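Local coordinates for protein aldolase (Escherichia coli, PDB 6VOP) that is a putative class II aldolase of the aldolase and adducin N-terminal domain family, with an AraD-like fold, whose exact function is not established, at residues E14-I18 against L174-A178; F22-Y27 against E182-E186. The protein carries 2 engineered substitutions. All blocks are in the same frame, centred on the assembly; numbering follows the deposited sequence.

Overall arrangement
Helix 7-24, near the N terminus, and the turn after it supply the first partners of both contacts and helix 174-194 the second. Interaction 1 (14-18 with 174-178) closes a loop of 155 residues that takes in all eight strands of the central sheet. Interaction 2 (22-27 with 182-186) lies at the C-terminal end of helix 7-24 and further along helix 174-194, and closes a loop of nearly the same length. Because the segments alternate along the chain, the two loops cross. The centres of the two contacts are about 12 Å apart, and the contacts touch where Ala178 CB packs on Phe22 CZ at 3.5 Å. Together they join the two helices along one side of the sheet, and both also reach the second subunit of the tetramer.

Interaction 1: residues E14-I18 against L174-A178; sequences EMTRI and LQEAA
The helical segments 14-18 and 174-178 run nearly parallel, their axes 11.2 Å apart at closest approach and at an angle of 19°, with Met15 level with Leu174 and Ile18 level with Ala178. The separation is filled by side chains. Leu174 points at the facing helix, and its CD2 branch lies 3.7 Å from Met15 CA, the side chains of the two residues crossing at about a right angle. Ile18 and Leu174 meet tip to tip, with Ile18 CD1 3.8 Å from Leu174 CG. The other branch, Ile18 CG2, rests 4.1 Å from Ala178 CB. In this AraD-like domain the pair of helices lies against the central sheet, where Met15 reaches Leu35 and Leu37 of strand 33-38 and Leu174 touches Leu37 and also Val97 of strand 95-99. The more polar side is made by Glu14, Arg17 and Gln175. With its chain extended and CG anti to the backbone N (chi1 -178°), Glu14 brings OE1 to a water that donates to it at 2.7 Å and weakly accepts from Gln175 N. Gln175 bends at chi2 (70°), placing its OE1 3.6 Å from Arg17 NH1, a contact too long for a hydrogen bond, while one face of the Arg17 guanidinium is covered toward its rim by Ile18 CG1.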
ATOM      1  N   GLU A  14      -4.359   2.968 -23.396  1.00 29.20           N
ATOM      2  CA  GLU A  14      -4.284   3.920 -22.292  1.00 35.09           C
ATOM      3  C   GLU A  14      -5.291   3.575 -21.204  1.00 30.64           C
ATOM      4  O   GLU A  14      -4.982   3.667 -20.009  1.00 27.37           O
ATOM      5  CB  GLU A  14      -4.510   5.346 -22.799  1.00 38.61           C
ATOM      6  CG  GLU A  14      -4.393   6.406 -21.708  1.00 52.77           C
ATOM      7  CD  GLU A  14      -4.951   7.756 -22.124  1.00 60.57           C
ATOM      8  OE1 GLU A  14      -4.690   8.751 -21.417  1.00 61.13           O
ATOM      9  OE2 GLU A  14      -5.652   7.824 -23.156  1.00 66.82           O
ATOM     10  N   MET A  15      -6.501   3.172 -21.597  1.00 27.57           N
ATOM     11  CA  MET A  15      -7.498   2.759 -20.617  1.00 27.71           C
ATOM     12  C   MET A  15      -7.059   1.497 -19.888  1.00 31.30           C
ATOM     13  O   MET A  15      -7.147   1.423 -18.657  1.00 32.72           O
ATOM     14  CB  MET A  15      -8.845   2.547 -21.302  1.00 31.20           C
ATOM     15  CG  MET A  15      -9.867   1.804 -20.461  1.00 38.93           C
ATOM     16  SD  MET A  15     -11.539   2.056 -21.080  1.00 41.22           S
ATOM     17  CE  MET A  15     -11.748   3.796 -20.720  1.00 30.39           C
ATOM     18  N   THR A  16      -6.578   0.499 -20.633  1.00 32.21           N
ATOM     19  CA  THR A  16      -6.025  -0.700 -20.016  1.00 26.67           C
ATOM     20  C   THR A  16      -4.877  -0.355 -19.074  1.00 32.85           C
ATOM     21  O   THR A  16      -4.802  -0.880 -17.956  1.00 32.70           O
ATOM     22  CB  THR A  16      -5.550  -1.671 -21.099  1.00 33.61           C
ATOM     23  OG1 THR A  16      -6.665  -2.069 -21.907  1.00 37.53           O
ATOM     24  CG2 THR A  16      -4.913  -2.903 -20.480  1.00 41.73           C
ATOM     25  N   ARG A  17      -3.979   0.533 -19.507  1.00 27.59           N
ATOM     26  CA  ARG A  17      -2.825   0.891 -18.688  1.00 34.73           C
ATOM     27  C   ARG A  17      -3.256   1.618 -17.419  1.00 38.35           C
ATOM     28  O   ARG A  17      -2.806   1.286 -16.316  1.00 43.72           O
ATOM     29  CB  ARG A  17      -1.853   1.747 -19.506  1.00 31.05           C
ATOM     30  CG  ARG A  17      -0.516   2.019 -18.832  1.00 37.54           C
ATOM     31  CD  ARG A  17      -0.403   3.470 -18.392  1.00 50.73           C
ATOM     32  NE  ARG A  17      -0.534   4.395 -19.514  1.00 58.28           N
ATOM     33  CZ  ARG A  17      -0.582   5.717 -19.391  1.00 63.84           C
ATOM     34  NH1 ARG A  17      -0.513   6.276 -18.190  1.00 66.74           N
ATOM     35  NH2 ARG A  17      -0.703   6.482 -20.468  1.00 61.28           N
ATOM     36  N   ILE A  18      -4.138   2.610 -17.558  1.00 31.86           N
ATOM     37  CA  ILE A  18      -4.599   3.370 -16.401  1.00 30.61           C
ATOM     38  C   ILE A  18      -5.397   2.480 -15.454  1.00 30.53           C
ATOM     39  O   ILE A  18      -5.285   2.597 -14.226  1.00 26.02           O
ATOM     40  CB  ILE A  18      -5.414   4.593 -16.867  1.00 34.48           C
ATOM     41  CG1 ILE A  18      -4.480   5.664 -17.435  1.00 30.86           C
ATOM     42  CG2 ILE A  18      -6.248   5.161 -15.731  1.00 22.38           C
ATOM     43  CD1 ILE A  18      -5.165   6.981 -17.709  1.00 29.60           C
ATOM     44  N   LEU A 174      -8.955  11.128 -20.050  1.00 38.84           N
ATOM     45  CA  LEU A 174      -8.878  10.023 -19.098  1.00 30.73           C
ATOM     46  C   LEU A 174      -7.775  10.256 -18.075  1.00 31.00           C
ATOM     47  O   LEU A 174      -7.953   9.972 -16.885  1.00 32.59           O
ATOM     48  CB  LEU A 174      -8.659   8.700 -19.829  1.00 32.09           C
ATOM     49  CG  LEU A 174      -8.697   7.464 -18.924  1.00 32.66           C
ATOM     50  CD1 LEU A 174      -9.992   7.424 -18.126  1.00 28.02           C
ATOM     51  CD2 LEU A 174      -8.523   6.191 -19.731  1.00 34.23           C
ATOM     52  N   GLN A 175      -6.631  10.780 -18.520  1.00 32.14           N
ATOM     53  CA  GLN A 175      -5.559  11.102 -17.585  1.00 36.16           C
ATOM     54  C   GLN A 175      -6.007  12.162 -16.587  1.00 40.52           C
ATOM     55  O   GLN A 175      -5.711  12.063 -15.389  1.00 37.27           O
ATOM     56  CB  GLN A 175      -4.319  11.566 -18.351  1.00 42.53           C
ATOM     57  CG  GLN A 175      -3.061  11.667 -17.500  1.00 54.01           C
ATOM     58  CD  GLN A 175      -2.527  10.310 -17.076  1.00 60.15           C
ATOM     59  OE1 GLN A 175      -2.128   9.495 -17.911  1.00 60.99           O
ATOM     60  NE2 GLN A 175      -2.516  10.061 -15.771  1.00 55.73           N
ATOM     61  N   GLU A 176      -6.739  13.174 -17.056  1.00 38.97           N
ATOM     62  CA  GLU A 176      -7.207  14.225 -16.160  1.00 37.90           C
ATOM     63  C   GLU A 176      -8.206  13.677 -15.148  1.00 36.25           C
ATOM     64  O   GLU A 176      -8.115  13.973 -13.951  1.00 39.36           O
ATOM     65  CB  GLU A 176      -7.826  15.369 -16.961  1.00 43.45           C
ATOM     66  CG  GLU A 176      -8.070  16.619 -16.137  1.00 53.50           C
ATOM     67  CD  GLU A 176      -8.979  17.608 -16.834  1.00 64.36           C
ATOM     68  OE1 GLU A 176     -10.132  17.781 -16.383  1.00 53.07           O
ATOM     69  OE2 GLU A 176      -8.537  18.211 -17.835  1.00 78.17           O
ATOM     70  N   ALA A 177      -9.168  12.875 -15.611  1.00 43.42           N
ATOM     71  CA  ALA A 177     -10.143  12.292 -14.697  1.00 26.24           C
ATOM     72  C   ALA A 177      -9.483  11.332 -13.714  1.00 39.94           C
ATOM     73  O   ALA A 177      -9.913  11.236 -12.559  1.00 43.50           O
ATOM     74  CB  ALA A 177     -11.243  11.579 -15.481  1.00 25.73           C
ATOM     75  N   ALA A 178      -8.444  10.617 -14.149  1.00 32.15           N
ATOM     76  CA  ALA A 178      -7.717   9.745 -13.231  1.00 33.76           C
ATOM     77  C   ALA A 178      -6.979  10.560 -12.178  1.00 36.32           C
ATOM     78  O   ALA A 178      -7.039  10.250 -10.982  1.00 27.43           O
ATOM     79  CB  ALA A 178      -6.745   8.855 -14.005  1.00 28.02           C
TER
HETATM   80  O   HOH W   1      -5.724  11.183 -21.863  1.00 29.62           O

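Interaction 2: residues F22-Y27 against E182-E186; sequences FFQRGY and EELEE
A Schellman motif ends helix 7-24 beside helix 174-194 of the AraD-like domain, and the turn delivers Arg25 and Tyr27 to Glu182. Gly26, with positive phi (88°), is its C-prime residue. Tyr27 N bonds to Phe22 O at 2.8 Å, and a weaker bond runs from Gly26 N to Phe23 O. Arg25 and Glu182 form a two-pronged salt bridge. Arg25 NH1 donates to Glu182 OE2 at 2.8 Å, nearly straight and in the guanidinium plane, but reaches the oxygen from above the carboxylate plane; the second prong, Arg25 NH2 to Glu182 OE1, is weak at 3.2 Å. The two planes stand 72° apart, so the groups are far from coplanar. Glu182 OE2 also accepts a bond from Gly30 N of the second subunit, which links the bridge to the assembly. Tyr27 CE1 lies over one face of the Arg25 guanidinium, 3.5 Å above the centre of its plane. Phe22, in the last turn of helix 7-24, meets Glu182 with its ring edge, Phe22 CE1 lying 3.8 Å from Glu182 CG. The aliphatic part of Glu185 packs obliquely on the tyrosine, CG lying 3.8 Å from Tyr27 CE2. A bend at chi2 (79°) accompanies the turn of its carboxylate to Ser104 and the backbone N of Trp103. A water joins the tyrosine to helix 182-186, lying 2.6 Å from Tyr27 OH and donating to Glu182 O and, weakly, to Glu186 OE2.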
ATOM      1  N   PHE A  22      -4.619   1.695 -11.352  1.00 31.41           N
ATOM      2  CA  PHE A  22      -5.560   1.794 -10.240  1.00 24.01           C
ATOM      3  C   PHE A  22      -5.624   0.492  -9.454  1.00 31.70           C
ATOM      4  O   PHE A  22      -5.733   0.503  -8.222  1.00 32.28           O
ATOM      5  CB  PHE A  22      -6.946   2.167 -10.760  1.00 22.49           C
ATOM      6  CG  PHE A  22      -7.111   3.627 -11.057  1.00 26.97           C
ATOM      7  CD1 PHE A  22      -6.554   4.586 -10.226  1.00 34.19           C
ATOM      8  CD2 PHE A  22      -7.825   4.041 -12.169  1.00 23.50           C
ATOM      9  CE1 PHE A  22      -6.706   5.933 -10.502  1.00 41.88           C
ATOM     10  CE2 PHE A  22      -7.981   5.383 -12.449  1.00 29.94           C
ATOM     11  CZ  PHE A  22      -7.420   6.331 -11.615  1.00 37.33           C
ATOM     12  N   PHE A  23      -5.552  -0.643 -10.150  1.00 29.88           N
ATOM     13  CA  PHE A  23      -5.697  -1.933  -9.487  1.00 29.35           C
ATOM     14  C   PHE A  23      -4.468  -2.272  -8.650  1.00 36.25           C
ATOM     15  O   PHE A  23      -4.599  -2.714  -7.502  1.00 43.65           O
ATOM     16  CB  PHE A  23      -5.965  -3.017 -10.532  1.00 28.13           C
ATOM     17  CG  PHE A  23      -6.150  -4.395  -9.956  1.00 29.66           C
ATOM     18  CD1 PHE A  23      -7.387  -4.804  -9.485  1.00 36.56           C
ATOM     19  CD2 PHE A  23      -5.093  -5.287  -9.908  1.00 28.93           C
ATOM     20  CE1 PHE A  23      -7.559  -6.073  -8.963  1.00 34.33           C
ATOM     21  CE2 PHE A  23      -5.261  -6.552  -9.390  1.00 30.23           C
ATOM     22  CZ  PHE A  23      -6.494  -6.946  -8.919  1.00 29.07           C
ATOM     23  N   GLN A  24      -3.267  -2.064  -9.203  1.00 29.92           N
ATOM     24  CA  GLN A  24      -2.050  -2.437  -8.485  1.00 38.19           C
ATOM     25  C   GLN A  24      -1.791  -1.529  -7.288  1.00 31.75           C
ATOM     26  O   GLN A  24      -1.128  -1.945  -6.331  1.00 33.70           O
ATOM     27  CB  GLN A  24      -0.844  -2.426  -9.430  1.00 33.78           C
ATOM     28  CG  GLN A  24      -1.049  -3.214 -10.720  1.00 58.28           C
ATOM     29  CD  GLN A  24       0.100  -3.046 -11.706  1.00 62.73           C
ATOM     30  OE1 GLN A  24       1.046  -3.834 -11.716  1.00 68.16           O
ATOM     31  NE2 GLN A  24       0.020  -2.013 -12.539  1.00 60.08           N
ATOM     32  N   ARG A  25      -2.300  -0.301  -7.312  1.00 36.50           N
ATOM     33  CA  ARG A  25      -2.053   0.658  -6.245  1.00 34.43           C
ATOM     34  C   ARG A  25      -3.179   0.708  -5.221  1.00 35.69           C
ATOM     35  O   ARG A  25      -3.150   1.558  -4.325  1.00 51.99           O
ATOM     36  CB  ARG A  25      -1.811   2.049  -6.836  1.00 34.77           C
ATOM     37  CG  ARG A  25      -0.563   2.139  -7.702  1.00 31.19           C
ATOM     38  CD  ARG A  25      -0.366   3.551  -8.215  1.00 30.25           C
ATOM     39  NE  ARG A  25      -1.501   3.987  -9.022  1.00 30.06           N
ATOM     40  CZ  ARG A  25      -1.944   5.239  -9.073  1.00 34.14           C
ATOM     41  NH1 ARG A  25      -1.348   6.185  -8.360  1.00 31.02           N
ATOM     42  NH2 ARG A  25      -2.983   5.543  -9.838  1.00 40.52           N
ATOM     43  N   GLY A  26      -4.163  -0.182  -5.327  1.00 37.12           N
ATOM     44  CA  GLY A  26      -5.192  -0.312  -4.319  1.00 39.38           C
ATOM     45  C   GLY A  26      -6.406   0.574  -4.495  1.00 41.87           C
ATOM     46  O   GLY A  26      -7.271   0.589  -3.608  1.00 54.89           O
ATOM     47  N   TYR A  27      -6.504   1.314  -5.601  1.00 36.74           N
ATOM     48  CA  TYR A  27      -7.673   2.162  -5.815  1.00 34.09           C
ATOM     49  C   TYR A  27      -8.894   1.338  -6.206  1.00 35.24           C
ATOM     50  O   TYR A  27     -10.020   1.665  -5.818  1.00 36.53           O
ATOM     51  CB  TYR A  27      -7.379   3.208  -6.889  1.00 36.89           C
ATOM     52  CG  TYR A  27      -6.421   4.299  -6.469  1.00 38.28           C
ATOM     53  CD1 TYR A  27      -5.056   4.179  -6.700  1.00 36.93           C
ATOM     54  CD2 TYR A  27      -6.882   5.458  -5.857  1.00 30.91           C
ATOM     55  CE1 TYR A  27      -4.177   5.178  -6.324  1.00 40.14           C
ATOM     56  CE2 TYR A  27      -6.009   6.464  -5.478  1.00 30.62           C
ATOM     57  CZ  TYR A  27      -4.660   6.319  -5.715  1.00 30.73           C
ATOM     58  OH  TYR A  27      -3.788   7.315  -5.344  1.00 30.41           O
ATOM     59  N   GLU A 182      -7.553  10.680  -8.160  1.00 24.75           N
ATOM     60  CA  GLU A 182      -6.479  10.408  -7.213  1.00 27.57           C
ATOM     61  C   GLU A 182      -6.360  11.505  -6.161  1.00 32.50           C
ATOM     62  O   GLU A 182      -6.052  11.210  -5.000  1.00 32.00           O
ATOM     63  CB  GLU A 182      -5.160  10.220  -7.962  1.00 30.33           C
ATOM     64  CG  GLU A 182      -5.056   8.877  -8.677  1.00 40.73           C
ATOM     65  CD  GLU A 182      -3.728   8.686  -9.388  1.00 55.56           C
ATOM     66  OE1 GLU A 182      -3.728   8.565 -10.632  1.00 52.31           O
ATOM     67  OE2 GLU A 182      -2.686   8.654  -8.700  1.00 61.13           O
ATOM     68  N   GLU A 183      -6.610  12.764  -6.531  1.00 36.21           N
ATOM     69  CA  GLU A 183      -6.536  13.845  -5.553  1.00 42.31           C
ATOM     70  C   GLU A 183      -7.766  13.890  -4.653  1.00 34.22           C
ATOM     71  O   GLU A 183      -7.670  14.329  -3.500  1.00 26.61           O
ATOM     72  CB  GLU A 183      -6.349  15.192  -6.259  1.00 45.10           C
ATOM     73  CG  GLU A 183      -5.894  16.320  -5.339  1.00 54.97           C
ATOM     74  CD  GLU A 183      -4.407  16.270  -5.036  1.00 76.73           C
ATOM     75  OE1 GLU A 183      -4.039  16.331  -3.843  1.00 84.20           O
ATOM     76  OE2 GLU A 183      -3.605  16.171  -5.989  1.00 85.02           O
ATOM     77  N   LEU A 184      -8.921  13.445  -5.151  1.00 28.39           N
ATOM     78  CA  LEU A 184     -10.106  13.365  -4.303  1.00 31.24           C
ATOM     79  C   LEU A 184      -9.946  12.275  -3.250  1.00 28.87           C
ATOM     80  O   LEU A 184     -10.173  12.511  -2.058  1.00 27.90           O
ATOM     81  CB  LEU A 184     -11.349  13.116  -5.156  1.00 29.23           C
ATOM     82  CG  LEU A 184     -12.616  12.722  -4.395  1.00 28.54           C
ATOM     83  CD1 LEU A 184     -13.047  13.832  -3.450  1.00 21.82           C
ATOM     84  CD2 LEU A 184     -13.732  12.375  -5.365  1.00 23.33           C
ATOM     85  N   GLU A 185      -9.554  11.071  -3.677  1.00 31.77           N
ATOM     86  CA  GLU A 185      -9.312   9.983  -2.735  1.00 27.04           C
ATOM     87  C   GLU A 185      -8.212  10.346  -1.748  1.00 34.55           C
ATOM     88  O   GLU A 185      -8.273   9.973  -0.569  1.00 40.39           O
ATOM     89  CB  GLU A 185      -8.954   8.707  -3.497  1.00 22.10           C
ATOM     90  CG  GLU A 185      -8.292   7.629  -2.656  1.00 39.84           C
ATOM     91  CD  GLU A 185      -9.282   6.849  -1.811  1.00 44.44           C
ATOM     92  OE1 GLU A 185     -10.489   7.172  -1.848  1.00 49.33           O
ATOM     93  OE2 GLU A 185      -8.854   5.904  -1.116  1.00 43.37           O
ATOM     94  N   GLU A 186      -7.198  11.078  -2.211  1.00 37.38           N
ATOM     95  CA  GLU A 186      -6.130  11.515  -1.320  1.00 33.16           C
ATOM     96  C   GLU A 186      -6.661  12.460  -0.251  1.00 32.46           C
ATOM     97  O   GLU A 186      -6.265  12.376   0.917  1.00 40.60           O
ATOM     98  CB  GLU A 186      -5.022  12.183  -2.133  1.00 32.97           C
ATOM     99  CG  GLU A 186      -3.932  12.832  -1.305  1.00 42.34           C
ATOM    100  CD  GLU A 186      -2.903  11.838  -0.812  1.00 53.60           C
ATOM    101  OE1 GLU A 186      -1.971  12.264  -0.096  1.00 66.40           O
ATOM    102  OE2 GLU A 186      -3.024  10.636  -1.133  1.00 50.14           O
TER
HETATM  103  O   HOH W   2      -4.725   9.037  -3.614  1.00 37.92           O